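Local coordinates for short afifavidin (Afifella pfennigii, PDB 6HDT), which binds biotin and 2-iminobiotin in a strong non-covalent complex as a dimeric bacterial avidin, though its wider biological role is still obscure, at residues Glu12-Pro17 against Ser21-Gln26; Met31-Gly36 against Tyr59-Leu64; Gly43-Asn48 against Ile70-Ala75; Asp105-Tyr110 against Gly116-Gly121. All blocks are in the same frame, centred on the assembly; numbering follows the deposited sequence. Where two conformers were deposited one is given.

Contact 1. Residues Glu12-Pro17 against Ser21-Gln26; sequences EAFGVP and SSWVNQ
Phe14 turns its CG to the far side from the backbone N (chi1 -168°), which carries the ring off the last helical turn toward the indole of Trp23; Trp23 CG, opposite its own carbonyl carbon, directs the six-membered ring of the indole at the helix end. Phe14 offers a ring edge: CE2 lies 4.1 Å from Trp23 CZ2, which sits near the phenyl plane. Val16 lays CG1 3.7 Å from Trp23 CZ2, while its CG2 lies beside Ser21 OG. Between Phe14 and Val16 helix 7-14 ends in a Schellman motif, with Gly15, at positive phi, as its C-prime residue. Phe14 before it and Val16 after it both pack on Trp23 of strand 20-24. The polar edge of the indole is satisfied within its own strand, where Trp23 NE1 donates to Ser21 OG at 2.8 Å; the bond is bent (132°) and the hydroxyl sits 24° out of the ring plane. A leucine in place of Trp23 would probably leave Ser21 OG without this donor and open a gap beside Phe14 and Val16. Met31 and Leu33 of the next strand and Val100 and Ile102 of strand 99-110 also touch the indole.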
loop_
_atom_site.group_PDB
_atom_site.type_symbol
_atom_site.label_atom_id
_atom_site.label_comp_id
_atom_site.label_asym_id
_atom_site.label_seq_id
_atom_site.Cartn_x
_atom_site.Cartn_y
_atom_site.Cartn_z
ATOM N N GLU A 12 -10.690 -16.103 -3.628
ATOM C CA GLU A 12 -10.811 -17.363 -2.869
ATOM C C GLU A 12 -9.515 -17.656 -2.102
ATOM O O GLU A 12 -9.565 -18.107 -0.962
ATOM C CB GLU A 12 -11.197 -18.528 -3.773
ATOM C CG GLU A 12 -12.648 -18.454 -4.258
ATOM C CD GLU A 12 -12.986 -19.541 -5.259
ATOM O OE1 GLU A 12 -12.244 -20.544 -5.299
ATOM O OE2 GLU A 12 -13.984 -19.391 -6.010
ATOM N N ALA A 13 -8.368 -17.331 -2.702
ATOM C CA ALA A 13 -7.110 -17.493 -2.021
ATOM C C ALA A 13 -7.086 -16.563 -0.805
ATOM O O ALA A 13 -6.498 -16.874 0.196
ATOM C CB ALA A 13 -5.942 -17.215 -2.959
ATOM N N PHE A 14 -7.716 -15.391 -0.892
ATOM C CA PHE A 14 -7.774 -14.525 0.284
ATOM C C PHE A 14 -8.684 -15.074 1.393
ATOM O O PHE A 14 -8.423 -14.847 2.559
ATOM C CB PHE A 14 -8.147 -13.111 -0.132
ATOM C CG PHE A 14 -7.952 -12.095 0.941
ATOM C CD1 PHE A 14 -6.671 -11.739 1.380
ATOM C CD2 PHE A 14 -9.047 -11.475 1.517
ATOM C CE1 PHE A 14 -6.522 -10.772 2.350
ATOM C CE2 PHE A 14 -8.894 -10.488 2.483
ATOM C CZ PHE A 14 -7.639 -10.149 2.901
ATOM N N GLY A 15 -9.724 -15.814 1.010
ATOM C CA GLY A 15 -10.638 -16.470 1.941
ATOM C C GLY A 15 -12.096 -16.033 1.784
ATOM O O GLY A 15 -12.924 -16.329 2.620
ATOM N N VAL A 16 -12.432 -15.322 0.718
ATOM C CA VAL A 16 -13.805 -14.875 0.543
ATOM C C VAL A 16 -14.374 -15.488 -0.738
ATOM O O VAL A 16 -13.637 -15.757 -1.695
ATOM C CB VAL A 16 -13.905 -13.328 0.575
ATOM C CG1 VAL A 16 -13.417 -12.821 1.934
ATOM C CG2 VAL A 16 -13.113 -12.669 -0.523
ATOM N N PRO A 17 -15.691 -15.726 -0.764
ATOM C CA PRO A 17 -16.219 -16.461 -1.897
ATOM C C PRO A 17 -16.498 -15.591 -3.125
ATOM O O PRO A 17 -16.771 -16.130 -4.186
ATOM C CB PRO A 17 -17.507 -17.073 -1.321
ATOM C CG PRO A 17 -17.964 -16.084 -0.286
ATOM C CD PRO A 17 -16.762 -15.286 0.155
ATOM N N SER A 21 -16.230 -7.835 -1.575
ATOM C CA SER A 21 -16.502 -8.146 -0.190
ATOM C C SER A 21 -16.475 -6.856 0.611
ATOM O O SER A 21 -15.698 -5.943 0.291
ATOM C CB SER A 21 -15.489 -9.149 0.353
ATOM O OG SER A 21 -14.139 -8.711 0.282
ATOM N N SER A 22 -17.339 -6.790 1.626
ATOM C CA SER A 22 -17.392 -5.600 2.461
ATOM C C SER A 22 -17.013 -5.897 3.901
ATOM O O SER A 22 -17.239 -6.994 4.450
ATOM C CB SER A 22 -18.724 -4.840 2.344
ATOM O OG SER A 22 -19.808 -5.602 2.818
ATOM N N TRP A 23 -16.386 -4.899 4.484
ATOM C CA TRP A 23 -15.673 -5.020 5.723
ATOM C C TRP A 23 -15.924 -3.824 6.630
ATOM O O TRP A 23 -16.179 -2.721 6.146
ATOM C CB TRP A 23 -14.160 -5.107 5.430
ATOM C CG TRP A 23 -13.794 -6.134 4.420
ATOM C CD1 TRP A 23 -13.849 -5.993 3.080
ATOM C CD2 TRP A 23 -13.358 -7.492 4.673
ATOM N NE1 TRP A 23 -13.448 -7.155 2.466
ATOM C CE2 TRP A 23 -13.147 -8.093 3.421
ATOM C CE3 TRP A 23 -13.101 -8.236 5.830
ATOM C CZ2 TRP A 23 -12.720 -9.421 3.283
ATOM C CZ3 TRP A 23 -12.673 -9.566 5.686
ATOM C CH2 TRP A 23 -12.487 -10.132 4.432
ATOM N N VAL A 24 -15.758 -4.068 7.929
ATOM C CA VAL A 24 -15.821 -3.078 8.992
ATOM C C VAL A 24 -14.659 -3.286 9.978
ATOM O O VAL A 24 -14.276 -4.413 10.326
ATOM C CB VAL A 24 -17.183 -3.070 9.718
ATOM C CG1 VAL A 24 -17.383 -4.321 10.560
ATOM C CG2 VAL A 24 -17.316 -1.864 10.611
ATOM N N ASN A 25 -14.032 -2.190 10.389
ATOM C CA ASN A 25 -13.007 -2.314 11.417
ATOM C C ASN A 25 -13.561 -1.993 12.810
ATOM O O ASN A 25 -14.758 -1.764 12.967
ATOM C CB ASN A 25 -11.725 -1.562 11.052
ATOM C CG ASN A 25 -11.830 -0.080 11.275
ATOM O OD1 ASN A 25 -12.727 0.387 11.947
ATOM N ND2 ASN A 25 -10.891 0.668 10.715
ATOM N N GLN A 26 -12.686 -2.032 13.813
ATOM C CA GLN A 26 -13.075 -1.921 15.226
ATOM C C GLN A 26 -13.609 -0.521 15.573
ATOM O O GLN A 26 -14.315 -0.342 16.559
ATOM C CB GLN A 26 -11.886 -2.288 16.149
ATOM C CG GLN A 26 -10.729 -1.278 16.179
ATOM C CD GLN A 26 -9.926 -1.194 14.879
ATOM O OE1 GLN A 26 -9.804 -2.166 14.132
ATOM N NE2 GLN A 26 -9.369 -0.020 14.607
#

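Contact 2. Residues Met31-Gly36 against Tyr59-Leu64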
loop_
_atom_site.group_PDB
_atom_site.type_symbol
_atom_site.label_atom_id
_atom_site.label_comp_id
_atom_site.label_asym_id
_atom_site.label_seq_id
_atom_site.Cartn_x
_atom_site.Cartn_y
_atom_site.Cartn_z
ATOM N N MET A 31 -14.993 -0.638 4.403
ATOM C CA MET A 31 -14.422 -0.643 3.086
ATOM C C MET A 31 -15.004 -1.768 2.285
ATOM O O MET A 31 -15.450 -2.785 2.842
ATOM C CB MET A 31 -12.901 -0.739 3.175
ATOM C CG MET A 31 -12.381 -2.056 3.710
ATOM S SD MET A 31 -10.586 -2.219 3.601
ATOM C CE MET A 31 -10.499 -3.862 4.317
ATOM N N THR A 32 -14.940 -1.597 0.977
ATOM C CA THR A 32 -15.228 -2.677 0.070
ATOM C C THR A 32 -13.975 -2.984 -0.743
ATOM O O THR A 32 -13.284 -2.086 -1.219
ATOM C CB THR A 32 -16.445 -2.362 -0.834
ATOM O OG1 THR A 32 -17.627 -2.218 -0.042
ATOM C CG2 THR A 32 -16.652 -3.450 -1.872
ATOM N N LEU A 33 -13.691 -4.271 -0.892
ATOM C CA LEU A 33 -12.547 -4.755 -1.645
ATOM C C LEU A 33 -13.010 -5.478 -2.882
ATOM O O LEU A 33 -13.905 -6.341 -2.840
ATOM C CB LEU A 33 -11.682 -5.715 -0.808
ATOM C CG LEU A 33 -11.029 -5.124 0.441
ATOM C CD1 LEU A 33 -10.256 -6.200 1.167
ATOM C CD2 LEU A 33 -10.124 -3.961 0.082
ATOM N N VAL A 34 -12.358 -5.162 -3.976
ATOM C CA VAL A 34 -12.605 -5.809 -5.258
ATOM C C VAL A 34 -11.294 -6.382 -5.765
ATOM O O VAL A 34 -10.324 -5.655 -6.000
ATOM C CB VAL A 34 -13.203 -4.833 -6.304
ATOM C CG1 VAL A 34 -13.712 -5.602 -7.502
ATOM C CG2 VAL A 34 -14.335 -4.017 -5.705
ATOM N N PHE A 35 -11.240 -7.704 -5.861
ATOM C CA PHE A 35 -10.098 -8.378 -6.461
ATOM C C PHE A 35 -10.173 -8.365 -7.997
ATOM O O PHE A 35 -11.237 -8.588 -8.595
ATOM C CB PHE A 35 -9.986 -9.797 -5.923
ATOM C CG PHE A 35 -9.702 -9.820 -4.473
ATOM C CD1 PHE A 35 -8.406 -9.629 -4.013
ATOM C CD2 PHE A 35 -10.724 -9.909 -3.560
ATOM C CE1 PHE A 35 -8.130 -9.588 -2.667
ATOM C CE2 PHE A 35 -10.448 -9.876 -2.201
ATOM C CZ PHE A 35 -9.154 -9.713 -1.759
ATOM N N GLY A 36 -9.037 -8.068 -8.620
ATOM C CA GLY A 36 -8.934 -8.050 -10.074
ATOM C C GLY A 36 -7.757 -8.848 -10.610
ATOM O O GLY A 36 -7.220 -9.711 -9.939
ATOM N N TYR A 59 -13.377 7.135 -0.100
ATOM C CA TYR A 59 -12.090 7.441 -0.726
ATOM C C TYR A 59 -11.596 6.244 -1.532
ATOM O O TYR A 59 -11.784 5.070 -1.136
ATOM C CB TYR A 59 -11.074 7.863 0.325
ATOM C CG TYR A 59 -11.406 9.205 0.906
ATOM C CD1 TYR A 59 -12.332 9.345 1.933
ATOM C CD2 TYR A 59 -10.818 10.360 0.392
ATOM C CE1 TYR A 59 -12.673 10.608 2.442
ATOM C CE2 TYR A 59 -11.137 11.605 0.913
ATOM C CZ TYR A 59 -12.070 11.726 1.923
ATOM O OH TYR A 59 -12.372 12.977 2.428
ATOM N N PRO A 60 -10.985 6.512 -2.690
ATOM C CA PRO A 60 -10.443 5.419 -3.502
ATOM C C PRO A 60 -9.383 4.623 -2.749
ATOM O O PRO A 60 -8.628 5.170 -1.942
ATOM C CB PRO A 60 -9.853 6.129 -4.727
ATOM C CG PRO A 60 -10.464 7.497 -4.724
ATOM C CD PRO A 60 -10.736 7.834 -3.296
ATOM N N LEU A 61 -9.362 3.314 -2.988
ATOM C CA LEU A 61 -8.288 2.478 -2.457
ATOM C C LEU A 61 -7.700 1.588 -3.560
ATOM O O LEU A 61 -8.421 1.149 -4.460
ATOM C CB LEU A 61 -8.737 1.732 -1.200
ATOM C CG LEU A 61 -9.285 0.309 -1.121
ATOM C CD1 LEU A 61 -8.347 -0.791 -1.591
ATOM C CD2 LEU A 61 -9.658 0.070 0.328
ATOM N N VAL A 62 -6.368 1.405 -3.511
ATOM C CA VAL A 62 -5.650 0.517 -4.444
ATOM C C VAL A 62 -4.601 -0.308 -3.731
ATOM O O VAL A 62 -3.998 0.133 -2.772
ATOM C CB VAL A 62 -4.997 1.277 -5.613
ATOM C CG1 VAL A 62 -6.043 2.119 -6.326
ATOM C CG2 VAL A 62 -3.815 2.103 -5.146
ATOM N N GLY A 63 -4.418 -1.547 -4.167
ATOM C CA GLY A 63 -3.441 -2.388 -3.512
ATOM C C GLY A 63 -3.119 -3.604 -4.338
ATOM O O GLY A 63 -3.453 -3.682 -5.532
ATOM N N LEU A 64 -2.434 -4.535 -3.687
ATOM C CA LEU A 64 -2.136 -5.836 -4.258
ATOM C C LEU A 64 -2.336 -6.905 -3.205
ATOM O O LEU A 64 -2.340 -6.650 -2.020
ATOM C CB LEU A 64 -0.700 -5.903 -4.760
ATOM C CG LEU A 64 -0.354 -4.962 -5.913
ATOM C CD1 LEU A 64 1.156 -4.800 -6.035
ATOM C CD2 LEU A 64 -1.003 -5.412 -7.211
#
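Leu61 meets Met31 and Leu33 through apolar contacts, all of them made by the two methyl groups at its end. Leu61 CD2 lies 4.1 Å from Met31 SD, and Leu61 CD1 lies 4.0 Å from Leu33 CD2. Both partners cross the leucine at about a right angle. Met31 runs fully extended beyond CG, which carries its sulfur out into the barrel interior, whereas Leu33 gets there with CD2 alone. Between the backbones there is no hydrogen bond: strands 31-35 and 59-64 are separated by strand 40-46 in the sheet, their axes come no nearer than 8.7 Å, and their directions differ by 43°. Contact is therefore made across the curved inner wall of the avidin barrel, over the strand that lies between. Phe72 also touches both Met31 and Leu61, and Tyr45 of the biotin site packs on Met31. With methyl groups and a thioether meeting at van der Waals distance, the contact depends on shape and exclusion of water, not on directional bonds.

Contact 3. Residues Gly43-Asn48 against Ile70-Ala75. With BTN (biotin), chain E.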
loop_
_atom_site.group_PDB
_atom_site.type_symbol
_atom_site.label_atom_id
_atom_site.label_comp_id
_atom_site.label_asym_id
_atom_site.label_seq_id
_atom_site.Cartn_x
_atom_site.Cartn_y
_atom_site.Cartn_z
ATOM N N GLY A 43 -11.082 -0.743 -4.570
ATOM C CA GLY A 43 -12.257 -0.569 -3.748
ATOM C C GLY A 43 -12.376 0.878 -3.318
ATOM O O GLY A 43 -11.919 1.784 -4.021
ATOM N N PHE A 44 -12.964 1.044 -2.147
ATOM C CA PHE A 44 -13.156 2.327 -1.470
ATOM C C PHE A 44 -13.185 2.129 0.040
ATOM O O PHE A 44 -13.436 1.018 0.553
ATOM C CB PHE A 44 -14.430 3.038 -1.943
ATOM C CG PHE A 44 -15.708 2.419 -1.436
ATOM C CD1 PHE A 44 -16.253 2.776 -0.201
ATOM C CD2 PHE A 44 -16.375 1.483 -2.214
ATOM C CE1 PHE A 44 -17.430 2.190 0.256
ATOM C CE2 PHE A 44 -17.552 0.924 -1.778
ATOM C CZ PHE A 44 -18.080 1.264 -0.540
ATOM N N TYR A 45 -12.903 3.225 0.741
ATOM C CA TYR A 45 -12.761 3.245 2.177
ATOM C C TYR A 45 -13.547 4.368 2.778
ATOM O O TYR A 45 -13.457 5.506 2.321
ATOM C CB TYR A 45 -11.294 3.397 2.560
ATOM C CG TYR A 45 -10.965 2.941 3.961
ATOM C CD1 TYR A 45 -11.106 3.792 5.046
ATOM C CD2 TYR A 45 -10.491 1.649 4.192
ATOM C CE1 TYR A 45 -10.794 3.369 6.346
ATOM C CE2 TYR A 45 -10.181 1.222 5.472
ATOM C CZ TYR A 45 -10.319 2.092 6.551
ATOM O OH TYR A 45 -10.040 1.701 7.832
ATOM N N VAL A 46 -14.294 4.057 3.827
ATOM C CA VAL A 46 -15.049 5.085 4.533
ATOM C C VAL A 46 -14.565 5.155 5.953
ATOM O O VAL A 46 -14.770 4.234 6.750
ATOM C CB VAL A 46 -16.567 4.899 4.470
ATOM C CG1 VAL A 46 -17.269 6.014 5.258
ATOM C CG2 VAL A 46 -17.033 4.907 3.022
ATOM N N ASN A 47 -13.902 6.265 6.259
ATOM C CA ASN A 47 -13.353 6.491 7.584
ATOM C C ASN A 47 -14.437 6.967 8.550
ATOM O O ASN A 47 -15.142 7.939 8.271
ATOM C CB ASN A 47 -12.181 7.473 7.510
ATOM C CG ASN A 47 -11.733 7.951 8.863
ATOM O OD1 ASN A 47 -11.620 7.165 9.792
ATOM N ND2 ASN A 47 -11.457 9.259 8.983
ATOM N N ASN A 48 -14.582 6.246 9.657
ATOM C CA ASN A 48 -15.537 6.653 10.660
ATOM C C ASN A 48 -14.823 6.781 12.055
ATOM O O ASN A 48 -15.462 7.026 13.073
ATOM C CB ASN A 48 -16.797 5.724 10.561
ATOM C CG ASN A 48 -17.446 5.703 9.125
ATOM O OD1 ASN A 48 -17.672 6.750 8.501
ATOM N ND2 ASN A 48 -17.757 4.499 8.615
ATOM N N ILE A 70 -2.411 -9.072 1.991
ATOM C CA ILE A 70 -2.902 -7.906 1.299
ATOM C C ILE A 70 -2.201 -6.642 1.763
ATOM O O ILE A 70 -1.765 -6.544 2.894
ATOM C CB ILE A 70 -4.421 -7.779 1.489
ATOM C CG1 ILE A 70 -5.025 -6.761 0.496
ATOM C CG2 ILE A 70 -4.769 -7.467 2.924
ATOM C CD1 ILE A 70 -6.543 -6.850 0.408
ATOM N N GLY A 71 -2.118 -5.685 0.849
ATOM C CA GLY A 71 -1.701 -4.324 1.196
ATOM C C GLY A 71 -2.466 -3.359 0.331
ATOM O O GLY A 71 -2.706 -3.642 -0.849
ATOM N N PHE A 72 -2.853 -2.225 0.913
ATOM C CA PHE A 72 -3.599 -1.240 0.157
ATOM C C PHE A 72 -3.428 0.151 0.715
ATOM O O PHE A 72 -3.135 0.348 1.890
ATOM C CB PHE A 72 -5.087 -1.575 0.046
ATOM C CG PHE A 72 -5.772 -1.807 1.370
ATOM C CD1 PHE A 72 -5.847 -3.077 1.925
ATOM C CD2 PHE A 72 -6.397 -0.771 2.027
ATOM C CE1 PHE A 72 -6.484 -3.279 3.132
ATOM C CE2 PHE A 72 -7.028 -0.959 3.241
ATOM C CZ PHE A 72 -7.089 -2.238 3.796
ATOM N N THR A 73 -3.593 1.113 -0.184
ATOM C CA THR A 73 -3.368 2.520 0.141
ATOM C C THR A 73 -4.595 3.363 -0.148
ATOM O O THR A 73 -5.298 3.092 -1.108
ATOM C CB THR A 73 -2.177 3.048 -0.655
ATOM O OG1 THR A 73 -1.023 2.312 -0.286
ATOM C CG2 THR A 73 -1.921 4.530 -0.404
ATOM N N VAL A 74 -4.833 4.380 0.683
ATOM C CA VAL A 74 -5.874 5.386 0.467
ATOM C C VAL A 74 -5.215 6.778 0.597
ATOM O O VAL A 74 -4.586 7.111 1.610
ATOM C CB VAL A 74 -7.003 5.287 1.501
ATOM C CG1 VAL A 74 -7.931 6.499 1.415
ATOM C CG2 VAL A 74 -7.769 3.995 1.350
ATOM N N ALA A 75 -5.368 7.567 -0.448
ATOM C CA ALA A 75 -4.972 8.970 -0.409
ATOM C C ALA A 75 -6.197 9.818 -0.006
ATOM O O ALA A 75 -7.260 9.712 -0.643
ATOM C CB ALA A 75 -4.476 9.365 -1.776
HETATM C C11 BTN E . -6.633 12.016 8.097
HETATM O O11 BTN E . -5.514 12.468 7.788
HETATM O O12 BTN E . -7.145 12.225 9.223
HETATM C C10 BTN E . -7.356 11.177 7.058
HETATM C C9 BTN E . -8.208 10.070 7.674
HETATM C C8 BTN E . -7.359 8.956 8.293
HETATM C C7 BTN E . -8.175 7.880 9.005
HETATM C C2 BTN E . -7.238 6.817 9.568
HETATM S S1 BTN E . -6.547 5.696 8.365
HETATM C C6 BTN E . -6.022 4.574 9.630
HETATM C C5 BTN E . -7.130 4.595 10.667
HETATM N N1 BTN E . -8.147 3.615 10.408
HETATM C C3 BTN E . -9.353 4.098 10.110
HETATM O O3 BTN E . -10.355 3.397 9.888
HETATM N N2 BTN E . -9.269 5.454 10.110
HETATM C C4 BTN E . -7.950 5.886 10.548
#
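Tyr45 and Val74 meet inside the barrel, Tyr45 CB lying 3.8 Å from Val74 CG2, while the far end of the tyrosine holds biotin. Tyr45 OH donates to BTN O3 at 2.7 Å, and this ureido oxygen lies in the plane of the phenol ring, at its edge. Asn47 takes the neighbouring ureido N-H: BTN N2 donates to Asn47 OD1 at 2.9 Å in a nearly straight bond (165°). The CG of Tyr45 stands anti to the backbone N (chi1 -159°), which directs the phenol inward to the ureido end of the ligand. Beside it, Phe72 turns a ring edge to the tyrosine, and Phe72 CE2 lies 4.4 Å from Tyr45 CE2. A phenylalanine at Tyr45 would probably keep the packing on Val74 but leave BTN O3 without one of its hydrogen-bond donors. In the second shell, Trp89 meets the rings of both Tyr45 and Phe72, and the Asn47 oxygen also accepts from Ala49 N. Asn25 supplies a further donor to the ureido oxygen. Strand 58-66 runs between strands 40-46 and 69-77 in the barrel, pairing backbone to backbone with Tyr45 through Tyr59 and sending Leu61 in against Val74.

Contact 4. Residues Asp105-Tyr110 against Gly116-Gly121. With BTN (biotin), chain E.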
loop_
_atom_site.group_PDB
_atom_site.type_symbol
_atom_site.label_atom_id
_atom_site.label_comp_id
_atom_site.label_asym_id
_atom_site.label_seq_id
_atom_site.Cartn_x
_atom_site.Cartn_y
_atom_site.Cartn_z
ATOM N N ASP A 105 -1.740 -3.796 10.077
ATOM C CA ASP A 105 -1.054 -2.623 10.643
ATOM C C ASP A 105 -1.062 -1.535 9.578
ATOM O O ASP A 105 -1.091 -1.814 8.390
ATOM C CB ASP A 105 0.407 -2.938 11.008
ATOM C CG ASP A 105 0.550 -3.889 12.199
ATOM O OD1 ASP A 105 -0.386 -3.967 13.018
ATOM O OD2 ASP A 105 1.643 -4.486 12.355
ATOM N N TRP A 106 -1.060 -0.285 10.006
ATOM C CA TRP A 106 -1.127 0.800 9.036
ATOM C C TRP A 106 -0.197 1.877 9.422
ATOM O O TRP A 106 0.133 2.034 10.601
ATOM C CB TRP A 106 -2.548 1.371 8.894
ATOM C CG TRP A 106 -3.260 1.817 10.165
ATOM C CD1 TRP A 106 -4.224 1.110 10.858
ATOM C CD2 TRP A 106 -3.106 3.067 10.872
ATOM N NE1 TRP A 106 -4.646 1.818 11.940
ATOM C CE2 TRP A 106 -3.999 3.034 11.965
ATOM C CE3 TRP A 106 -2.319 4.233 10.673
ATOM C CZ2 TRP A 106 -4.108 4.069 12.874
ATOM C CZ3 TRP A 106 -2.444 5.278 11.591
ATOM C CH2 TRP A 106 -3.326 5.187 12.670
ATOM N N ASN A 107 0.230 2.588 8.386
ATOM C CA ASN A 107 1.002 3.801 8.533
ATOM C C ASN A 107 0.280 4.914 7.809
ATOM O O ASN A 107 -0.273 4.670 6.760
ATOM C CB ASN A 107 2.364 3.604 7.878
ATOM C CG ASN A 107 3.285 2.695 8.669
ATOM O OD1 ASN A 107 3.448 2.850 9.876
ATOM N ND2 ASN A 107 3.875 1.730 7.982
ATOM N N LEU A 108 0.369 6.147 8.334
ATOM C CA LEU A 108 -0.324 7.300 7.799
ATOM C C LEU A 108 0.657 8.458 7.737
ATOM O O LEU A 108 1.105 8.935 8.779
ATOM C CB LEU A 108 -1.453 7.676 8.734
ATOM C CG LEU A 108 -2.437 8.798 8.395
ATOM C CD1 LEU A 108 -3.611 8.655 9.343
ATOM C CD2 LEU A 108 -1.852 10.203 8.504
ATOM N N ALA A 109 0.993 8.867 6.526
ATOM C CA ALA A 109 1.878 10.021 6.279
ATOM C C ALA A 109 1.070 11.293 6.284
ATOM O O ALA A 109 0.051 11.382 5.584
ATOM C CB ALA A 109 2.583 9.835 4.955
ATOM N N TYR A 110 1.528 12.291 7.049
ATOM C CA TYR A 110 0.794 13.546 7.152
ATOM C C TYR A 110 1.781 14.649 7.419
ATOM O O TYR A 110 2.984 14.420 7.629
ATOM C CB TYR A 110 -0.265 13.495 8.268
ATOM C CG TYR A 110 0.306 13.364 9.659
ATOM C CD1 TYR A 110 0.843 12.175 10.086
ATOM C CD2 TYR A 110 0.352 14.450 10.547
ATOM C CE1 TYR A 110 1.412 12.049 11.336
ATOM C CE2 TYR A 110 0.908 14.323 11.815
ATOM C CZ TYR A 110 1.440 13.107 12.206
ATOM O OH TYR A 110 2.012 12.926 13.459
ATOM N N GLY A 116 7.103 16.274 7.072
ATOM C CA GLY A 116 6.220 15.128 7.207
ATOM C C GLY A 116 6.478 14.227 8.378
ATOM O O GLY A 116 7.578 14.167 8.896
ATOM N N GLU A 117 5.434 13.501 8.765
ATOM C CA GLU A 117 5.484 12.571 9.867
ATOM C C GLU A 117 4.724 11.342 9.415
ATOM O O GLU A 117 3.988 11.366 8.456
ATOM C CB GLU A 117 4.840 13.150 11.124
ATOM C CG GLU A 117 5.410 14.486 11.622
ATOM C CD GLU A 117 6.914 14.490 11.918
ATOM O OE1 GLU A 117 7.486 15.598 12.010
ATOM O OE2 GLU A 117 7.540 13.413 12.063
ATOM N N ILE A 118 4.939 10.256 10.136
ATOM C CA ILE A 118 4.270 9.009 9.867
ATOM C C ILE A 118 3.740 8.453 11.191
ATOM O O ILE A 118 4.525 8.121 12.102
ATOM C CB ILE A 118 5.250 7.996 9.243
ATOM C CG1 ILE A 118 5.891 8.576 7.976
ATOM C CG2 ILE A 118 4.550 6.647 8.998
ATOM C CD1 ILE A 118 7.047 7.760 7.441
ATOM N N GLN A 119 2.419 8.380 11.297
ATOM C CA GLN A 119 1.827 7.755 12.455
ATOM C C GLN A 119 1.392 6.345 12.136
ATOM O O GLN A 119 1.178 5.950 10.985
ATOM C CB GLN A 119 0.703 8.567 13.052
ATOM C CG GLN A 119 -0.465 8.846 12.163
ATOM C CD GLN A 119 -1.556 9.615 12.892
ATOM O OE1 GLN A 119 -2.244 9.084 13.765
ATOM N NE2 GLN A 119 -1.702 10.879 12.547
ATOM N N GLN A 120 1.267 5.583 13.189
ATOM C CA GLN A 120 1.041 4.171 13.022
ATOM C C GLN A 120 -0.077 3.678 13.913
ATOM O O GLN A 120 -0.409 4.286 14.922
ATOM C CB GLN A 120 2.373 3.457 13.331
ATOM C CG GLN A 120 2.756 3.455 14.798
ATOM C CD GLN A 120 4.177 2.991 15.088
ATOM O OE1 GLN A 120 4.891 2.478 14.204
ATOM N NE2 GLN A 120 4.592 3.164 16.343
ATOM N N GLY A 121 -0.615 2.513 13.542
ATOM C CA GLY A 121 -1.634 1.870 14.319
ATOM C C GLY A 121 -1.963 0.504 13.748
ATOM O O GLY A 121 -1.308 0.006 12.853
HETATM C C11 BTN E . -6.633 12.016 8.097
HETATM O O11 BTN E . -5.514 12.468 7.788
HETATM O O12 BTN E . -7.145 12.225 9.223
HETATM C C10 BTN E . -7.356 11.177 7.058
HETATM C C9 BTN E . -8.208 10.070 7.674
HETATM C C8 BTN E . -7.359 8.956 8.293
HETATM C C7 BTN E . -8.175 7.880 9.005
HETATM C C2 BTN E . -7.238 6.817 9.568
HETATM S S1 BTN E . -6.547 5.696 8.365
HETATM C C6 BTN E . -6.022 4.574 9.630
HETATM C C5 BTN E . -7.130 4.595 10.667
HETATM N N1 BTN E . -8.147 3.615 10.408
HETATM C C3 BTN E . -9.353 4.098 10.110
HETATM O O3 BTN E . -10.355 3.397 9.888
HETATM N N2 BTN E . -9.269 5.454 10.110
HETATM C C4 BTN E . -7.950 5.886 10.548
HETATM O O HOH W 1 5.461 3.233 11.810
#
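Trp106 and Gly121 exchange backbone hydrogen bonds, as do Leu108-Gln119 and Tyr110-Glu117, which matches all six N-H groups and carbonyls. Leu108 N to Gln119 O is 2.8 Å with the donor in the carbonyl plane, whereas Trp106 N approaches Gly121 O from above that carbonyl's plane, 35° out of it. Asn107 and Gln120, a non-hydrogen-bonded pair, lie side by side, and a water bridges them, 2.8 Å from Asn107 OD1 and 2.6 Å from Gln120 OE1. Asp105 OD1 bonds instead to Ser122 OG, and Trp106 NE1 makes a weak bond to Asp123 OD1. Trp106 CG stands between its backbone N and carbonyl carbon (chi1 53°), setting the indole over Gly121, whose CA lies 3.8 Å from the centroid of the six-membered ring, a CH-pi contact that a side chain here would prevent, since its CB would collide with Trp106 CZ2. Biotin C6 covers the opposite face, 3.5 Å from Trp106 CE2. The Tyr110 ring has Glu117 CB over one face and Gln119 NE2 over the other, 3.5 Å from Tyr110 CE1. Leu108 CD1 reaches BTN C8 at 3.9 Å. This is an antiparallel beta hairpin whose tryptophan forms an apolar wall of the avidin biotin pocket.

How the contacts relate
From the N terminus, contact 1 comes first: a short loop leads from helix 7-14 to strand 20-24, and the contact closes that loop at one end of the barrel. Contacts 2 and 3 cross, since 31-36, 43-48, 59-64 and 70-75 alternate between them; each skips one strand, and together they knit strands 30-35 through 69-77 into one inner wall. Strand 20-24 joins contact 1 to contact 2 by backbone bonds to strand 30-35. Contact 4 follows in series as the last hairpin, and strand 117-127 closes the barrel against strand 20-24. Contacts 3 and 4 do not touch, but both reach the same biotin.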